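Local coordinates for magnetosome protein MamA (Magnetospirillum gryphiswaldense, PDB 3AS8) that associates with magnetosomes and, through its tetratricopeptide repeats, probably recognises copies of itself to assemble into a larger complex, at residues A[111-116]-A[133-138]. Numbering follows the deposited sequence.
Sequences NVRFRL and FKIALG. With SO4 (sulfate ion), chain C.
Arg113 lays its aliphatic stem over the backbone of Ala136 and carries its guanidinium on to Ile135, a good example of how a long charged residue can serve as packing material where two antiparallel helices meet. CG of Arg113 lies 3.6 Å from N of Ala136 and 3.8 Å from its CB. Bends at the second torsion (chi2 56°) and again at the third then turn the chain so that NE comes 3.6 Å from CG2 of Ile135, while CD1 of Ile135 sits over the centre of one guanidinium face. While that face packs on Ile135, NH2 of Arg113 hydrogen-bonds to OG of Ser132. Ala136, the residue nearest to Arg113 in register, has only a methyl group to place between the backbones, and the axes close to 8.4 Å at 156°. On the other flank Phe114 and Phe133 meet obliquely, their planes inclined at 48° and their CE1 atoms 3.9 Å apart; CE1 of Phe133 also touches O of Phe114. The two segments touch by van der Waals contact alone, while the bond to Ser132, just before 133-138, ties the helices. Facing away from this interface, Arg115 lays its guanidinium against CE2 of Phe114, donates from NE to OD1 of Asn111 (3.0 Å) and from NH2 to O4 of a sulfate (3.0 Å), an ion probably taken up from the crystallisation liquor. Helix 110-122 and helix 126-139 form an antiparallel helical hairpin, as expected in a protein built of tetratricopeptide repeats. Within the array, Val112 and Leu116 pack on helix 92-105, Val112 also reaches Thr80 of helix 76-88, and Phe133 rests on Ala149, Ile150 and Ser153 of helix 144-156, which continues the stack.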
# COMPACT_ATOMS: atom_id res chain seq x y z
N ASN A 111 6.45 -4.88 -0.94
CA ASN A 111 5.76 -3.98 -0.05
C ASN A 111 4.35 -4.42 0.22
O ASN A 111 3.91 -4.38 1.34
CB ASN A 111 5.79 -2.50 -0.51
CG ASN A 111 5.41 -1.54 0.60
OD1 ASN A 111 5.89 -1.68 1.72
ND2 ASN A 111 4.48 -0.64 0.32
N VAL A 112 3.61 -4.75 -0.80
CA VAL A 112 2.22 -5.20 -0.62
C VAL A 112 2.15 -6.41 0.32
O VAL A 112 1.38 -6.42 1.31
CB VAL A 112 1.51 -5.48 -1.97
CG1 VAL A 112 0.21 -6.37 -1.75
CG2 VAL A 112 1.09 -4.18 -2.69
N ARG A 113 3.04 -7.39 0.15
CA ARG A 113 2.97 -8.59 0.97
C ARG A 113 3.41 -8.25 2.39
O ARG A 113 2.85 -8.76 3.34
CB ARG A 113 3.93 -9.68 0.40
CG ARG A 113 4.02 -10.95 1.19
CD ARG A 113 2.71 -11.62 1.41
NE ARG A 113 2.21 -12.28 0.21
CZ ARG A 113 1.11 -13.04 0.16
NH1 ARG A 113 0.79 -13.63 -0.96
NH2 ARG A 113 0.38 -13.30 1.22
N PHE A 114 4.44 -7.42 2.53
CA PHE A 114 4.90 -6.94 3.84
C PHE A 114 3.82 -6.21 4.64
O PHE A 114 3.54 -6.61 5.73
CB PHE A 114 6.11 -6.10 3.72
CG PHE A 114 6.64 -5.63 5.05
CD1 PHE A 114 7.25 -6.52 5.94
CD2 PHE A 114 6.45 -4.33 5.46
CE1 PHE A 114 7.67 -6.11 7.14
CE2 PHE A 114 6.90 -3.91 6.61
CZ PHE A 114 7.50 -4.76 7.49
N ARG A 115 3.12 -5.26 4.01
CA ARG A 115 2.07 -4.51 4.66
C ARG A 115 0.86 -5.36 4.98
O ARG A 115 0.20 -5.14 5.99
CB ARG A 115 1.70 -3.24 3.83
CG ARG A 115 2.93 -2.31 3.55
CD ARG A 115 3.49 -1.72 4.76
NE ARG A 115 4.72 -1.04 4.41
CZ ARG A 115 5.57 -0.51 5.26
NH1 ARG A 115 6.70 0.03 4.79
NH2 ARG A 115 5.32 -0.49 6.58
N LEU A 116 0.59 -6.35 4.15
CA LEU A 116 -0.42 -7.33 4.44
C LEU A 116 -0.09 -8.09 5.74
O LEU A 116 -0.93 -8.28 6.62
CB LEU A 116 -0.56 -8.31 3.31
CG LEU A 116 -1.50 -9.51 3.56
CD1 LEU A 116 -2.89 -9.05 3.97
CD2 LEU A 116 -1.55 -10.47 2.30
N PHE A 133 4.68 -12.74 6.02
CA PHE A 133 6.09 -12.38 6.24
C PHE A 133 7.08 -13.39 5.64
O PHE A 133 8.05 -13.01 5.02
CB PHE A 133 6.44 -12.15 7.72
CG PHE A 133 5.74 -10.98 8.38
CD1 PHE A 133 5.66 -9.74 7.75
CD2 PHE A 133 5.17 -11.12 9.66
CE1 PHE A 133 5.04 -8.65 8.39
CE2 PHE A 133 4.54 -10.03 10.28
CZ PHE A 133 4.47 -8.79 9.63
N LYS A 134 6.79 -14.68 5.74
CA LYS A 134 7.61 -15.64 5.07
C LYS A 134 7.63 -15.63 3.53
O LYS A 134 8.67 -15.87 2.93
CB LYS A 134 7.30 -17.01 5.60
CG LYS A 134 7.83 -17.11 7.04
CD LYS A 134 7.72 -18.55 7.59
CE LYS A 134 8.23 -18.59 9.05
NZ LYS A 134 8.07 -19.96 9.56
N ILE A 135 6.52 -15.26 2.92
CA ILE A 135 6.44 -15.03 1.51
C ILE A 135 7.21 -13.79 1.12
O ILE A 135 7.94 -13.79 0.14
CB ILE A 135 4.97 -14.98 1.05
CG1 ILE A 135 4.29 -16.32 1.32
CG2 ILE A 135 4.88 -14.66 -0.45
CD1 ILE A 135 2.74 -16.31 1.19
N ALA A 136 7.07 -12.70 1.86
CA ALA A 136 7.90 -11.54 1.67
C ALA A 136 9.41 -11.80 1.77
O ALA A 136 10.24 -11.26 1.00
CB ALA A 136 7.49 -10.43 2.66
N LEU A 137 9.78 -12.63 2.71
CA LEU A 137 11.17 -12.99 2.90
C LEU A 137 11.67 -13.76 1.69
O LEU A 137 12.82 -13.62 1.27
CB LEU A 137 11.32 -13.84 4.15
CG LEU A 137 12.24 -13.51 5.28
CD1 LEU A 137 12.68 -14.89 5.81
CD2 LEU A 137 13.43 -12.58 5.04
N GLY A 138 10.81 -14.59 1.08
CA GLY A 138 11.24 -15.25 -0.18
C GLY A 138 11.63 -14.25 -1.24
O GLY A 138 12.52 -14.50 -2.04
S SO4 C . 7.92 2.11 7.57
O1 SO4 C . 6.75 2.78 6.98
O2 SO4 C . 8.97 1.94 6.56
O3 SO4 C . 8.44 2.93 8.66
O4 SO4 C . 7.55 0.82 8.15